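Local coordinates for substrate-binding protein (Synechococcus sp., PDB 6WPN) that probably binds a sugar or oligosaccharide outside the cell membrane, as solute-binding proteins of transport systems do, at residues P138-V143 / A298-A303; N42-D47 / Q327-R332; D292-V297 / R379-A384; Q31-Q36 / T83-V88. All blocks are in the same frame, centred on the assembly; numbering follows the deposited sequence.

Contact 1: P138-V143 / A298-A303; sequences PWYLTV and ALMTLA
Two antiparallel strands, their short axes 154° apart, are joined by W139 N bonding to M300 O (2.7 Å) and M300 N to Y140 O (2.9 Å), and a beta bulge shifts the register by one residue between the P138–T301 and L141–L299 pairs. Beyond the bulge, T142 and A298 exchange backbone bonds in both directions. M300, a selenomethionine, runs alongside Y140 in the same direction. CG of M300 rests over one face of the phenol ring, 3.7 Å from its centroid, in a CH-pi contact shifted toward the CZ rim. The ring reaches it because its CG is tucked between the backbone N and the carbonyl carbon (chi1 68°), although CB starts out away from the partner strand. An unbranched, flexible chain suits this place: bent at chi2 and chi3, it sets SE obliquely 5.4 Å from the centroid of the Y140 ring, a Met-aromatic contact. With an alanine replacing Y140, M300 would probably lose the flat surface that steadies its bent chain and be freer to turn. The paired strands are consistent with the interlobe connections of solute-binding proteins. At the other end, L302 CD2 meets W139 CE3 at 3.7 Å.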
loop_
_atom_site.group_PDB
_atom_site.type_symbol
_atom_site.label_atom_id
_atom_site.label_comp_id
_atom_site.label_asym_id
_atom_site.label_seq_id
_atom_site.Cartn_x
_atom_site.Cartn_y
_atom_site.Cartn_z
ATOM N N PRO A 138 -1.199 -14.804 -3.602
ATOM C CA PRO A 138 -1.427 -13.403 -3.969
ATOM C C PRO A 138 -2.881 -13.167 -4.337
ATOM O O PRO A 138 -3.521 -13.996 -4.987
ATOM C CB PRO A 138 -0.504 -13.189 -5.178
ATOM C CG PRO A 138 0.455 -14.323 -5.143
ATOM C CD PRO A 138 -0.268 -15.472 -4.520
ATOM N N TRP A 139 -3.399 -12.023 -3.904
ATOM C CA TRP A 139 -4.761 -11.635 -4.238
ATOM C C TRP A 139 -4.711 -10.471 -5.221
ATOM O O TRP A 139 -4.375 -10.663 -6.390
ATOM C CB TRP A 139 -5.544 -11.278 -2.974
ATOM C CG TRP A 139 -7.013 -11.113 -3.197
ATOM C CD1 TRP A 139 -7.689 -11.264 -4.372
ATOM C CD2 TRP A 139 -7.986 -10.733 -2.220
ATOM N NE1 TRP A 139 -9.026 -11.009 -4.186
ATOM C CE2 TRP A 139 -9.234 -10.683 -2.871
ATOM C CE3 TRP A 139 -7.924 -10.437 -0.853
ATOM C CZ2 TRP A 139 -10.411 -10.347 -2.204
ATOM C CZ3 TRP A 139 -9.097 -10.106 -0.190
ATOM C CH2 TRP A 139 -10.321 -10.063 -0.867
ATOM N N TYR A 140 -5.048 -9.270 -4.776
ATOM C CA TYR A 140 -5.000 -8.097 -5.632
ATOM C C TYR A 140 -3.847 -7.186 -5.224
ATOM O O TYR A 140 -3.161 -7.408 -4.222
ATOM C CB TYR A 140 -6.320 -7.326 -5.582
ATOM C CG TYR A 140 -6.607 -6.671 -4.253
ATOM C CD1 TYR A 140 -7.202 -7.380 -3.222
ATOM C CD2 TYR A 140 -6.301 -5.334 -4.038
ATOM C CE1 TYR A 140 -7.477 -6.779 -2.011
ATOM C CE2 TYR A 140 -6.570 -4.725 -2.824
ATOM C CZ TYR A 140 -7.158 -5.451 -1.821
ATOM O OH TYR A 140 -7.430 -4.846 -0.618
ATOM N N LEU A 141 -3.637 -6.148 -6.028
ATOM C CA LEU A 141 -2.568 -5.197 -5.771
ATOM C C LEU A 141 -2.956 -3.832 -6.323
ATOM O O LEU A 141 -3.785 -3.714 -7.229
ATOM C CB LEU A 141 -1.236 -5.701 -6.339
ATOM C CG LEU A 141 -1.170 -5.904 -7.846
ATOM C CD1 LEU A 141 -0.952 -4.602 -8.565
ATOM C CD2 LEU A 141 -0.038 -6.881 -8.153
ATOM N N THR A 142 -2.354 -2.796 -5.744
ATOM C CA THR A 142 -2.626 -1.414 -6.106
ATOM C C THR A 142 -1.323 -0.704 -6.423
ATOM O O THR A 142 -0.345 -0.833 -5.678
ATOM C CB THR A 142 -3.326 -0.646 -4.972
ATOM O OG1 THR A 142 -2.422 -0.504 -3.873
ATOM C CG2 THR A 142 -4.536 -1.391 -4.470
ATOM N N VAL A 143 -1.298 -0.005 -7.550
ATOM C CA VAL A 143 -0.234 0.935 -7.877
ATOM C C VAL A 143 -0.827 2.328 -7.721
ATOM O O VAL A 143 -1.701 2.727 -8.501
ATOM C CB VAL A 143 0.310 0.712 -9.293
ATOM C CG1 VAL A 143 1.400 1.720 -9.599
ATOM C CG2 VAL A 143 0.828 -0.713 -9.437
ATOM N N ALA A 298 1.404 -2.103 -3.688
ATOM C CA ALA A 298 0.865 -2.663 -2.454
ATOM C C ALA A 298 0.292 -4.044 -2.740
ATOM O O ALA A 298 -0.713 -4.169 -3.448
ATOM C CB ALA A 298 -0.200 -1.741 -1.866
ATOM N N LEU A 299 0.916 -5.075 -2.186
ATOM C CA LEU A 299 0.491 -6.446 -2.428
ATOM C C LEU A 299 -0.452 -6.917 -1.326
ATOM O O LEU A 299 -0.149 -6.781 -0.137
ATOM C CB LEU A 299 1.706 -7.370 -2.525
ATOM C CG LEU A 299 1.438 -8.876 -2.527
ATOM C CD1 LEU A 299 0.398 -9.262 -3.565
ATOM C CD2 LEU A 299 2.736 -9.641 -2.758
HETATM N N MSE A 300 -1.593 -7.470 -1.728
HETATM C CA MSE A 300 -2.528 -8.092 -0.798
HETATM C C MSE A 300 -2.563 -9.599 -1.022
HETATM O O MSE A 300 -2.708 -10.056 -2.153
HETATM C CB MSE A 300 -3.926 -7.500 -0.965
HETATM C CG MSE A 300 -3.969 -6.000 -0.781
HETATM SE SE MSE A 300 -3.258 -5.462 0.948
HETATM C CE MSE A 300 -4.573 -6.316 2.107
ATOM N N THR A 301 -2.427 -10.371 0.055
ATOM C CA THR A 301 -2.352 -11.822 -0.040
ATOM C C THR A 301 -3.365 -12.466 0.897
ATOM O O THR A 301 -3.993 -11.806 1.730
ATOM C CB THR A 301 -0.950 -12.347 0.296
ATOM O OG1 THR A 301 -0.622 -12.007 1.649
ATOM C CG2 THR A 301 0.084 -11.741 -0.638
ATOM N N LEU A 302 -3.523 -13.775 0.738
ATOM C CA LEU A 302 -4.389 -14.581 1.585
ATOM C C LEU A 302 -3.563 -15.721 2.158
ATOM O O LEU A 302 -2.869 -16.414 1.409
ATOM C CB LEU A 302 -5.585 -15.120 0.796
ATOM C CG LEU A 302 -6.548 -14.046 0.293
ATOM C CD1 LEU A 302 -7.715 -14.683 -0.438
ATOM C CD2 LEU A 302 -7.030 -13.158 1.438
ATOM N N ALA A 303 -3.622 -15.907 3.478
ATOM C CA ALA A 303 -2.819 -16.916 4.156
ATOM C C ALA A 303 -3.712 -17.828 4.989
ATOM O O ALA A 303 -4.836 -17.470 5.352
ATOM C CB ALA A 303 -1.745 -16.274 5.043
#

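Contact 2: N42-D47 / Q327-R332; sequences NPYMDD and QARFAR
Y44 offers a ring face to F330, whose edge points into it: an edge-to-face pair with centroids 4.8 Å apart and planes at 60°. F330 CD1 stands over that face, off its centre and toward the rim, while F330 CB closes on Y44 CZ at 3.4 Å. Along its own edge the tyrosine ring receives the aliphatic part of R329, with CG 4.0 Å from Y44 CE1, in the plane of the ring. That methylene chain is extended from CG to NE, and it carries the guanidinium past the ring toward D47, where the two are modelled as a salt bridge, too close for its detail to be trusted. Y44 leaves its helix with CG anti to the backbone N (chi1 173°), which sends the ring straight across to the other helix, and its hydroxyl bonds to the carbonyl oxygen of N326. Tyrosine fits because it supplies both an aromatic face and a polar end. Were Y44 an alanine, a gap beside F330 and an N326 carbonyl without this donor would be the likely result. Farther out, the F330 ring also meets those of Y140 and F41, while M45 leans on W63 of strand 61-66. Overall this is an antiparallel packing of helices 42-55 and 324-334 through Y44 and F330, with segments at 166° and axes 10.9 Å apart, a wide spacing consistent with the two rings lying between the helices.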
loop_
_atom_site.group_PDB
_atom_site.type_symbol
_atom_site.label_atom_id
_atom_site.label_comp_id
_atom_site.label_asym_id
_atom_site.label_seq_id
_atom_site.Cartn_x
_atom_site.Cartn_y
_atom_site.Cartn_z
ATOM N N ASN A 42 -19.069 -4.537 -0.048
ATOM C CA ASN A 42 -20.005 -5.553 0.431
ATOM C C ASN A 42 -20.708 -6.289 -0.706
ATOM O O ASN A 42 -20.789 -7.527 -0.647
ATOM C CB ASN A 42 -21.011 -4.915 1.397
ATOM C CG ASN A 42 -20.469 -4.796 2.814
ATOM O OD1 ASN A 42 -19.264 -4.900 3.048
ATOM N ND2 ASN A 42 -21.363 -4.562 3.766
ATOM N N PRO A 43 -21.242 -5.623 -1.744
ATOM C CA PRO A 43 -21.897 -6.389 -2.826
ATOM C C PRO A 43 -20.988 -7.403 -3.503
ATOM O O PRO A 43 -21.420 -8.534 -3.764
ATOM C CB PRO A 43 -22.355 -5.293 -3.802
ATOM C CG PRO A 43 -22.477 -4.081 -2.982
ATOM C CD PRO A 43 -21.379 -4.170 -1.964
ATOM N N TYR A 44 -19.750 -7.022 -3.830
ATOM C CA TYR A 44 -18.814 -7.982 -4.407
ATOM C C TYR A 44 -18.655 -9.204 -3.510
ATOM O O TYR A 44 -18.791 -10.344 -3.965
ATOM C CB TYR A 44 -17.454 -7.332 -4.655
ATOM C CG TYR A 44 -16.414 -8.340 -5.093
ATOM C CD1 TYR A 44 -16.292 -8.704 -6.428
ATOM C CD2 TYR A 44 -15.570 -8.946 -4.168
ATOM C CE1 TYR A 44 -15.355 -9.637 -6.832
ATOM C CE2 TYR A 44 -14.632 -9.880 -4.562
ATOM C CZ TYR A 44 -14.526 -10.222 -5.895
ATOM O OH TYR A 44 -13.587 -11.151 -6.290
HETATM N N MSE A 45 -18.352 -8.980 -2.236
HETATM C CA MSE A 45 -18.147 -10.074 -1.299
HETATM C C MSE A 45 -19.424 -10.886 -1.105
HETATM O O MSE A 45 -19.372 -12.104 -0.948
HETATM C CB MSE A 45 -17.649 -9.542 0.047
HETATM C CG MSE A 45 -16.290 -8.855 -0.010
HETATM SE SE MSE A 45 -14.820 -10.051 -0.499
HETATM C CE MSE A 45 -15.155 -11.474 0.774
ATOM N N ASP A 46 -20.573 -10.209 -1.132
ATOM C CA ASP A 46 -21.840 -10.908 -0.942
ATOM C C ASP A 46 -22.109 -11.891 -2.072
ATOM O O ASP A 46 -22.672 -12.966 -1.842
ATOM C CB ASP A 46 -22.989 -9.904 -0.823
ATOM C CG ASP A 46 -23.065 -9.263 0.550
ATOM O OD1 ASP A 46 -22.242 -9.623 1.423
ATOM O OD2 ASP A 46 -23.942 -8.393 0.757
ATOM N N ASP A 47 -21.714 -11.543 -3.297
ATOM C CA ASP A 47 -21.943 -12.436 -4.428
ATOM C C ASP A 47 -20.914 -13.562 -4.490
ATOM O O ASP A 47 -21.280 -14.730 -4.661
ATOM C CB ASP A 47 -21.946 -11.648 -5.737
ATOM C CG ASP A 47 -22.461 -12.472 -6.904
ATOM O OD1 ASP A 47 -23.692 -12.677 -6.988
ATOM O OD2 ASP A 47 -21.638 -12.928 -7.729
ATOM N N GLN A 327 -11.062 -12.535 -9.681
ATOM C CA GLN A 327 -10.094 -11.444 -9.647
ATOM C C GLN A 327 -10.400 -10.397 -10.710
ATOM O O GLN A 327 -10.274 -9.194 -10.457
ATOM C CB GLN A 327 -8.676 -11.988 -9.815
ATOM C CG GLN A 327 -8.084 -12.540 -8.530
ATOM C CD GLN A 327 -6.576 -12.425 -8.487
ATOM O OE1 GLN A 327 -6.031 -11.322 -8.505
ATOM N NE2 GLN A 327 -5.890 -13.565 -8.432
ATOM N N ALA A 328 -10.817 -10.833 -11.902
ATOM C CA ALA A 328 -11.205 -9.882 -12.937
ATOM C C ALA A 328 -12.390 -9.042 -12.481
ATOM O O ALA A 328 -12.392 -7.815 -12.631
ATOM C CB ALA A 328 -11.527 -10.619 -14.238
ATOM N N ARG A 329 -13.402 -9.694 -11.904
ATOM C CA ARG A 329 -14.577 -8.978 -11.425
ATOM C C ARG A 329 -14.217 -7.998 -10.315
ATOM O O ARG A 329 -14.735 -6.876 -10.278
ATOM C CB ARG A 329 -15.627 -9.976 -10.942
ATOM C CG ARG A 329 -16.918 -9.341 -10.471
ATOM C CD ARG A 329 -17.959 -10.395 -10.146
ATOM N NE ARG A 329 -19.125 -9.805 -9.497
ATOM C CZ ARG A 329 -20.059 -10.502 -8.859
ATOM N NH1 ARG A 329 -21.082 -9.876 -8.292
ATOM N NH2 ARG A 329 -19.969 -11.825 -8.784
ATOM N N PHE A 330 -13.334 -8.403 -9.399
ATOM C CA PHE A 330 -12.912 -7.481 -8.351
ATOM C C PHE A 330 -12.064 -6.353 -8.918
ATOM O O PHE A 330 -12.148 -5.219 -8.437
ATOM C CB PHE A 330 -12.157 -8.226 -7.243
ATOM C CG PHE A 330 -11.834 -7.364 -6.046
ATOM C CD1 PHE A 330 -12.806 -7.085 -5.096
ATOM C CD2 PHE A 330 -10.555 -6.857 -5.857
ATOM C CE1 PHE A 330 -12.520 -6.296 -3.991
ATOM C CE2 PHE A 330 -10.259 -6.071 -4.751
ATOM C CZ PHE A 330 -11.247 -5.787 -3.817
ATOM N N ALA A 331 -11.255 -6.633 -9.942
ATOM C CA ALA A 331 -10.468 -5.571 -10.564
ATOM C C ALA A 331 -11.369 -4.509 -11.182
ATOM O O ALA A 331 -11.060 -3.315 -11.122
ATOM C CB ALA A 331 -9.529 -6.153 -11.618
ATOM N N ARG A 332 -12.497 -4.922 -11.766
ATOM C CA ARG A 332 -13.426 -3.950 -12.334
ATOM C C ARG A 332 -14.129 -3.155 -11.243
ATOM O O ARG A 332 -14.140 -1.918 -11.272
ATOM C CB ARG A 332 -14.455 -4.646 -13.227
ATOM C CG ARG A 332 -13.866 -5.397 -14.399
ATOM C CD ARG A 332 -14.941 -6.068 -15.236
ATOM N NE ARG A 332 -14.366 -6.995 -16.207
ATOM C CZ ARG A 332 -14.490 -8.316 -16.146
ATOM N NH1 ARG A 332 -15.181 -8.874 -15.158
ATOM N NH2 ARG A 332 -13.929 -9.079 -17.077
#

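Contact 3: D292-V297 / R379-A384; sequences DGTANV and RVLVPA
T294 meets R379 at the start, its methyl CG2 lying 3.7 Å from R379 CB, and the two side chains cross at about a right angle. Threonine suits the place by putting a methyl on both the arginine chain and L381 CD2, while its hydroxyl OG1 turns back to D292 OD2 in a weak bond; the backbone oxygen of T294 is bonded by Q202. Next, A295 O accepts R379 N at 2.8 Å, and its methyl points away from the partner segment. N296 is the polar centre of the contact. Its CG stands anti to the backbone N (chi1 -169°), which carries the amide oxygen over to the other backbone: OD1 accepts L381 N at 3.1 Å, the donor lying almost in line with the amide C=O. The amide thus does the work of a backbone carbonyl just where the strand pairing gives out, and L381 CD1 packs on N296 CB at 3.5 Å. V297 N then bonds to R379 O at 3.0 Å from above the carbonyl plane, and the same oxygen takes a CA-H contact from N296. V297 CG1 lies 3.3 Å from R379 O and also packs on V380 CG2. N296 and R379 make a parallel beta bridge; the touching parts run 74° apart overall, so the pairing stays short. It fastens the entry of strand 295-303 to the link before helix 388-403, consistent with the multiple interlobe crossings of solute-binding proteins.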
loop_
_atom_site.group_PDB
_atom_site.type_symbol
_atom_site.label_atom_id
_atom_site.label_comp_id
_atom_site.label_asym_id
_atom_site.label_seq_id
_atom_site.Cartn_x
_atom_site.Cartn_y
_atom_site.Cartn_z
ATOM N N ASP A 292 16.063 5.902 -9.475
ATOM C CA ASP A 292 15.959 4.552 -10.013
ATOM C C ASP A 292 14.642 4.295 -10.736
ATOM O O ASP A 292 14.518 3.262 -11.402
ATOM C CB ASP A 292 16.129 3.527 -8.892
ATOM C CG ASP A 292 15.037 3.626 -7.848
ATOM O OD1 ASP A 292 14.550 4.751 -7.603
ATOM O OD2 ASP A 292 14.663 2.584 -7.276
ATOM N N GLY A 293 13.658 5.186 -10.607
ATOM C CA GLY A 293 12.421 5.072 -11.347
ATOM C C GLY A 293 11.394 4.116 -10.778
ATOM O O GLY A 293 10.226 4.181 -11.180
ATOM N N THR A 294 11.788 3.211 -9.883
ATOM C CA THR A 294 10.872 2.197 -9.375
ATOM C C THR A 294 9.723 2.822 -8.593
ATOM O O THR A 294 9.932 3.651 -7.702
ATOM C CB THR A 294 11.625 1.209 -8.490
ATOM O OG1 THR A 294 12.724 0.657 -9.225
ATOM C CG2 THR A 294 10.703 0.086 -8.052
ATOM N N ALA A 295 8.511 2.373 -8.891
ATOM C CA ALA A 295 7.316 2.739 -8.150
ATOM C C ALA A 295 6.938 1.625 -7.187
ATOM O O ALA A 295 7.410 0.492 -7.288
ATOM C CB ALA A 295 6.146 3.022 -9.095
ATOM N N ASN A 296 6.100 1.975 -6.222
ATOM C CA ASN A 296 5.677 1.038 -5.198
ATOM C C ASN A 296 4.376 0.357 -5.585
ATOM O O ASN A 296 3.498 0.968 -6.201
ATOM C CB ASN A 296 5.489 1.751 -3.860
ATOM C CG ASN A 296 5.312 0.788 -2.719
ATOM O OD1 ASN A 296 6.211 0.014 -2.395
ATOM N ND2 ASN A 296 4.132 0.812 -2.114
ATOM N N VAL A 297 4.255 -0.915 -5.217
ATOM C CA VAL A 297 3.028 -1.669 -5.427
ATOM C C VAL A 297 2.646 -2.318 -4.102
ATOM O O VAL A 297 3.469 -2.983 -3.463
ATOM C CB VAL A 297 3.178 -2.722 -6.547
ATOM C CG1 VAL A 297 4.382 -3.617 -6.310
ATOM C CG2 VAL A 297 1.905 -3.548 -6.677
ATOM N N ARG A 379 7.775 -2.202 -7.998
ATOM C CA ARG A 379 8.219 -3.275 -7.124
ATOM C C ARG A 379 7.650 -3.038 -5.732
ATOM O O ARG A 379 7.105 -1.973 -5.431
ATOM C CB ARG A 379 9.752 -3.349 -7.054
ATOM C CG ARG A 379 10.438 -4.272 -8.067
ATOM C CD ARG A 379 10.270 -3.776 -9.500
ATOM N NE ARG A 379 11.128 -4.479 -10.455
ATOM C CZ ARG A 379 12.213 -3.941 -11.010
ATOM N NH1 ARG A 379 12.567 -2.697 -10.704
ATOM N NH2 ARG A 379 12.947 -4.639 -11.870
ATOM N N VAL A 380 7.783 -4.040 -4.875
ATOM C CA VAL A 380 7.395 -3.908 -3.476
ATOM C C VAL A 380 8.612 -3.318 -2.775
ATOM O O VAL A 380 9.709 -3.883 -2.844
ATOM C CB VAL A 380 6.999 -5.257 -2.865
ATOM C CG1 VAL A 380 6.920 -5.154 -1.352
ATOM C CG2 VAL A 380 5.674 -5.729 -3.437
ATOM N N LEU A 381 8.421 -2.189 -2.095
ATOM C CA LEU A 381 9.559 -1.432 -1.586
ATOM C C LEU A 381 9.840 -1.654 -0.106
ATOM O O LEU A 381 11.010 -1.760 0.278
ATOM C CB LEU A 381 9.343 0.064 -1.838
ATOM C CG LEU A 381 9.211 0.508 -3.297
ATOM C CD1 LEU A 381 8.978 2.007 -3.378
ATOM C CD2 LEU A 381 10.445 0.114 -4.091
ATOM N N VAL A 382 8.817 -1.725 0.739
ATOM C CA VAL A 382 9.055 -2.098 2.131
ATOM C C VAL A 382 9.501 -3.558 2.140
ATOM O O VAL A 382 8.753 -4.440 1.692
ATOM C CB VAL A 382 7.813 -1.847 3.006
ATOM C CG1 VAL A 382 7.520 -0.358 3.072
ATOM C CG2 VAL A 382 6.592 -2.588 2.476
ATOM N N PRO A 383 10.719 -3.859 2.588
ATOM C CA PRO A 383 11.181 -5.253 2.558
ATOM C C PRO A 383 10.321 -6.124 3.464
ATOM O O PRO A 383 10.097 -5.801 4.632
ATOM C CB PRO A 383 12.630 -5.160 3.051
ATOM C CG PRO A 383 12.688 -3.890 3.833
ATOM C CD PRO A 383 11.727 -2.950 3.162
ATOM N N ALA A 384 9.818 -7.223 2.903
ATOM C CA ALA A 384 8.954 -8.131 3.649
ATOM C C ALA A 384 9.744 -8.843 4.736
ATOM O O ALA A 384 10.052 -10.033 4.612
ATOM C CB ALA A 384 8.309 -9.149 2.707
#

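Contact 4: Q31-Q36 / T83-V88; sequences QLWTLQ and TAPDVV
W33 lays its indole against P85, and the side chain can be followed outward from the strand. CB, on the same side of the sheet as V88, has V88 CG1 4.3 Å away. CG comes next, beside P85 CB, and from there the ring spreads over the proline: NE1 sits 3.6 Å from P85 CB, and CE2 3.5 Å from P85 CG. At the far rim, CZ2 and CH2 reach P85 CD. P85 CG stands almost squarely over the six-membered ring, 3.5 Å from its centroid and only 10° off the normal, a CH-pi contact well suited to proline, whose ring presents a compact, rigid row of C-H groups to an aromatic face. The tryptophan is placed there with CG anti to the carbonyl carbon (chi1 -76°). Its backbone joins in too, W33 N bonding to V87 O at 3.0 Å in the parallel pairing. Just ahead of strand 87-90, D86 exchanges two bonds with Q31 of strand 30-35: D86 N gives to Q31 O, and Q31 N gives to D86 OD1 at 3.2 Å, on its anti lone pair. The other carboxylate oxygen, OD2, is bonded by S308. On the opposite face of the sheet, L32 CD1 packs on V87 CG1, branched apolar residues suited to a buried layer. Helix 72-80 lies over W33 and P85, helix 311-321 over L32 and V87, and strand 30-35 runs between strands 61-66 and 87-90, all three parallel, as in an alternating beta-alpha lobe.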
loop_
_atom_site.group_PDB
_atom_site.type_symbol
_atom_site.label_atom_id
_atom_site.label_comp_id
_atom_site.label_asym_id
_atom_site.label_seq_id
_atom_site.Cartn_x
_atom_site.Cartn_y
_atom_site.Cartn_z
ATOM N N GLN A 31 -14.050 -19.223 8.396
ATOM C CA GLN A 31 -14.064 -17.803 8.724
ATOM C C GLN A 31 -13.015 -17.092 7.880
ATOM O O GLN A 31 -11.828 -17.435 7.940
ATOM C CB GLN A 31 -13.835 -17.557 10.215
ATOM C CG GLN A 31 -14.939 -18.038 11.127
ATOM C CD GLN A 31 -14.602 -17.822 12.592
ATOM O OE1 GLN A 31 -13.427 -17.753 12.967
ATOM N NE2 GLN A 31 -15.628 -17.695 13.424
ATOM N N LEU A 32 -13.459 -16.122 7.085
ATOM C CA LEU A 32 -12.587 -15.321 6.237
ATOM C C LEU A 32 -12.376 -13.958 6.881
ATOM O O LEU A 32 -13.334 -13.327 7.337
ATOM C CB LEU A 32 -13.186 -15.155 4.839
ATOM C CG LEU A 32 -12.523 -14.121 3.924
ATOM C CD1 LEU A 32 -11.142 -14.582 3.465
ATOM C CD2 LEU A 32 -13.415 -13.823 2.738
ATOM N N TRP A 33 -11.120 -13.523 6.934
ATOM C CA TRP A 33 -10.740 -12.240 7.516
ATOM C C TRP A 33 -10.140 -11.372 6.419
ATOM O O TRP A 33 -9.125 -11.742 5.821
ATOM C CB TRP A 33 -9.722 -12.435 8.642
ATOM C CG TRP A 33 -10.291 -12.952 9.927
ATOM C CD1 TRP A 33 -11.487 -13.588 10.104
ATOM C CD2 TRP A 33 -9.662 -12.916 11.213
ATOM N NE1 TRP A 33 -11.651 -13.929 11.427
ATOM C CE2 TRP A 33 -10.542 -13.533 12.128
ATOM C CE3 TRP A 33 -8.444 -12.418 11.682
ATOM C CZ2 TRP A 33 -10.243 -13.663 13.484
ATOM C CZ3 TRP A 33 -8.149 -12.545 13.027
ATOM C CH2 TRP A 33 -9.043 -13.164 13.913
ATOM N N THR A 34 -10.753 -10.220 6.162
ATOM C CA THR A 34 -10.259 -9.290 5.155
ATOM C C THR A 34 -9.899 -7.962 5.809
ATOM O O THR A 34 -10.323 -7.663 6.929
ATOM C CB THR A 34 -11.284 -9.056 4.032
ATOM O OG1 THR A 34 -12.504 -8.546 4.586
ATOM C CG2 THR A 34 -11.573 -10.352 3.294
ATOM N N LEU A 35 -9.119 -7.161 5.087
ATOM C CA LEU A 35 -8.568 -5.913 5.603
ATOM C C LEU A 35 -9.204 -4.722 4.902
ATOM O O LEU A 35 -9.093 -4.590 3.678
ATOM C CB LEU A 35 -7.053 -5.873 5.415
ATOM C CG LEU A 35 -6.268 -6.894 6.225
ATOM C CD1 LEU A 35 -4.775 -6.634 6.106
ATOM C CD2 LEU A 35 -6.725 -6.845 7.663
ATOM N N GLN A 36 -9.850 -3.862 5.684
ATOM C CA GLN A 36 -10.379 -2.567 5.244
ATOM C C GLN A 36 -11.093 -2.681 3.894
ATOM O O GLN A 36 -10.753 -2.016 2.914
ATOM C CB GLN A 36 -9.263 -1.522 5.188
ATOM C CG GLN A 36 -8.738 -1.069 6.561
ATOM C CD GLN A 36 -9.632 -0.061 7.276
ATOM O OE1 GLN A 36 -10.846 -0.023 7.071
ATOM N NE2 GLN A 36 -9.027 0.754 8.138
ATOM N N THR A 83 -9.756 -20.988 18.019
ATOM C CA THR A 83 -10.736 -20.740 16.967
ATOM C C THR A 83 -10.117 -19.847 15.899
ATOM O O THR A 83 -10.696 -18.848 15.459
ATOM C CB THR A 83 -12.019 -20.122 17.518
ATOM O OG1 THR A 83 -11.703 -18.947 18.272
ATOM C CG2 THR A 83 -12.765 -21.113 18.403
ATOM N N ALA A 84 -8.915 -20.216 15.467
ATOM C CA ALA A 84 -8.181 -19.396 14.517
ATOM C C ALA A 84 -8.911 -19.366 13.178
ATOM O O ALA A 84 -9.484 -20.376 12.759
ATOM C CB ALA A 84 -6.762 -19.934 14.329
ATOM N N PRO A 85 -8.915 -18.226 12.490
ATOM C CA PRO A 85 -9.581 -18.156 11.187
ATOM C C PRO A 85 -8.878 -19.050 10.182
ATOM O O PRO A 85 -7.733 -19.467 10.368
ATOM C CB PRO A 85 -9.469 -16.677 10.805
ATOM C CG PRO A 85 -8.286 -16.185 11.574
ATOM C CD PRO A 85 -8.279 -16.950 12.860
ATOM N N ASP A 86 -9.592 -19.359 9.105
ATOM C CA ASP A 86 -9.053 -20.286 8.120
ATOM C C ASP A 86 -8.302 -19.592 6.989
ATOM O O ASP A 86 -7.266 -20.096 6.542
ATOM C CB ASP A 86 -10.187 -21.151 7.565
ATOM C CG ASP A 86 -10.888 -21.951 8.654
ATOM O OD1 ASP A 86 -12.048 -21.627 8.985
ATOM O OD2 ASP A 86 -10.267 -22.886 9.203
ATOM N N VAL A 87 -8.786 -18.440 6.529
ATOM C CA VAL A 87 -8.093 -17.631 5.529
ATOM C C VAL A 87 -7.979 -16.213 6.063
ATOM O O VAL A 87 -8.983 -15.612 6.461
ATOM C CB VAL A 87 -8.816 -17.626 4.166
ATOM C CG1 VAL A 87 -8.060 -16.761 3.182
ATOM C CG2 VAL A 87 -8.960 -19.037 3.620
ATOM N N VAL A 88 -6.764 -15.679 6.071
ATOM C CA VAL A 88 -6.506 -14.345 6.590
ATOM C C VAL A 88 -5.878 -13.509 5.488
ATOM O O VAL A 88 -4.983 -13.973 4.772
ATOM C CB VAL A 88 -5.595 -14.376 7.834
ATOM C CG1 VAL A 88 -5.465 -12.986 8.427
ATOM C CG2 VAL A 88 -6.150 -15.325 8.856
#

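Overall arrangement
From the N terminus, contact 4 closes first, returning the chain to strand 30-35 after helix 42-55, strand 61-66 and helix 72-80. Contact 2 starts within that loop, at 42-47, and ends far along at 327-332, so these two cross. Contact 1, 138-143 with 298-303, falls wholly within the span of contact 2. Contact 3 opens at 292-297, ahead of the second segment of contact 1, and closes last at 379-384, crossing both contacts 1 and 2. Strand 295-303 serves contacts 1 and 3 and lies beside strand 87-90 of contact 4, making one continuous sheet, while F330 of contact 2 packs on Y140 and joins the flanking helices to it.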